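Local coordinates for protein probable arabinosyltransferase C (Mycobacterium tuberculosis, PDB 3PTY) that probably polymerises arabinose into the arabinan of cell-wall arabinogalactan, this chain being its C-terminal extracellular, lectin-like carbohydrate-binding domain, at residues L265-L268 against V269-F273. Numbering follows the deposited sequence.
With AFO (octyl alpha-D-arabinofuranoside), chain B.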
# COMPACT_ATOMS: atom_id res chain seq x y z
N LEU A 265 -3.99 9.72 -1.36
CA LEU A 265 -2.73 9.02 -1.06
C LEU A 265 -2.48 8.81 0.43
O LEU A 265 -2.94 9.58 1.26
CB LEU A 265 -1.52 9.67 -1.73
CG LEU A 265 -1.39 11.19 -1.80
CD1 LEU A 265 -1.73 11.82 -0.49
CD2 LEU A 265 0.01 11.57 -2.23
N ASP A 266 -1.74 7.74 0.74
CA ASP A 266 -1.37 7.42 2.12
C ASP A 266 -0.51 8.56 2.67
O ASP A 266 0.27 9.16 1.94
CB ASP A 266 -0.54 6.13 2.16
CG ASP A 266 -1.29 4.92 1.62
OD1 ASP A 266 -2.43 4.67 2.07
OD2 ASP A 266 -0.73 4.20 0.76
N TRP A 267 -0.63 8.82 3.97
CA TRP A 267 0.17 9.87 4.59
C TRP A 267 1.67 9.67 4.33
O TRP A 267 2.37 10.63 3.99
CB TRP A 267 -0.10 9.93 6.10
CG TRP A 267 0.71 10.98 6.81
CD1 TRP A 267 0.41 12.31 6.92
CD2 TRP A 267 1.95 10.79 7.50
NE1 TRP A 267 1.39 12.95 7.63
CE2 TRP A 267 2.35 12.04 8.00
CE3 TRP A 267 2.77 9.68 7.74
CZ2 TRP A 267 3.52 12.22 8.73
CZ3 TRP A 267 3.93 9.85 8.47
CH2 TRP A 267 4.30 11.11 8.95
N LEU A 268 2.14 8.44 4.48
CA LEU A 268 3.55 8.08 4.24
C LEU A 268 4.00 8.42 2.83
O LEU A 268 5.07 9.00 2.62
CB LEU A 268 3.76 6.58 4.45
CG LEU A 268 4.39 6.10 5.75
CD1 LEU A 268 4.59 4.59 5.72
CD2 LEU A 268 5.70 6.82 5.96
N VAL A 269 3.17 8.04 1.86
CA VAL A 269 3.47 8.31 0.46
C VAL A 269 3.44 9.81 0.15
O VAL A 269 4.24 10.30 -0.63
CB VAL A 269 2.49 7.57 -0.46
CG1 VAL A 269 2.69 8.00 -1.92
CG2 VAL A 269 2.66 6.07 -0.31
N GLY A 270 2.53 10.54 0.78
CA GLY A 270 2.42 11.97 0.56
C GLY A 270 3.66 12.77 0.95
O GLY A 270 3.86 13.89 0.48
N LEU A 271 4.50 12.21 1.82
CA LEU A 271 5.71 12.91 2.26
C LEU A 271 6.59 13.24 1.06
O LEU A 271 7.25 14.28 1.02
CB LEU A 271 6.50 12.04 3.25
CG LEU A 271 5.83 11.72 4.59
CD1 LEU A 271 6.72 10.80 5.43
CD2 LEU A 271 5.53 13.00 5.35
N ALA A 272 6.59 12.35 0.07
CA ALA A 272 7.40 12.50 -1.13
C ALA A 272 6.75 13.38 -2.19
O ALA A 272 7.38 13.72 -3.20
CB ALA A 272 7.71 11.12 -1.72
N PHE A 273 5.49 13.76 -1.97
CA PHE A 273 4.73 14.55 -2.94
C PHE A 273 4.18 15.80 -2.26
O PHE A 273 2.96 15.96 -2.15
CB PHE A 273 3.59 13.73 -3.55
CG PHE A 273 4.06 12.59 -4.42
CD1 PHE A 273 4.23 11.32 -3.90
CD2 PHE A 273 4.34 12.81 -5.76
CE1 PHE A 273 4.67 10.27 -4.71
CE2 PHE A 273 4.79 11.77 -6.57
CZ PHE A 273 4.95 10.50 -6.04
C1 AFO B . 0.49 14.98 4.75
O1 AFO B . 0.77 15.43 6.07
C2 AFO B . 1.78 14.36 4.21
O2 AFO B . 1.55 13.09 3.58
C3 AFO B . 2.35 15.37 3.24
O3 AFO B . 3.64 15.76 3.70
C4 AFO B . 1.41 16.56 3.29
O4 AFO B . 0.20 16.10 3.91
C5 AFO B . 1.14 17.18 1.92
O5 AFO B . 0.67 18.52 2.09
C1' AFO B . -0.31 16.13 6.69
C2' AFO B . 0.24 16.79 7.95
C3' AFO B . -0.86 17.10 8.97
C4' AFO B . -0.28 17.98 10.07
C5' AFO B . 1.23 17.82 10.17
C6' AFO B . 1.65 16.51 10.85
C7' AFO B . 3.15 16.29 10.73
C8' AFO B . 3.59 15.05 11.48
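W267 offers one face of its indole to L271, four residues on, whose CD2 lies over the six-membered ring in a CH-pi contact, 4.3 Å from the centroid and 20° off the normal. With CG anti to the backbone N (chi1 179°), the indole reaches the arabinoside as well: NE1 of W267 comes within 3.0 Å of AFO O1. The sugar's O2 donates to W267 O at 2.6 Å, and the same carbonyl receives a weak bond from the L271 amide. O2 of the arabinoside also lies 3.3 Å from G270 CA, against the bare backbone of the helical turn. L265 packs against the same glycine, its CD2 3.7 Å from G270 CA, while G270 N closes the helical turn on D266 O at 2.9 Å. D266 itself turns to the second subunit, its OD1 accepting a hydrogen bond from the backbone N of R297 there, and N22 of that subunit also holds the ligand. The arrangement thus illustrates how one short helical turn, linking parallel strands 262-264 and 277-278 in a beta-alpha-beta unit, can form part of an arabinoside site at the subunit interface of this lectin-like domain.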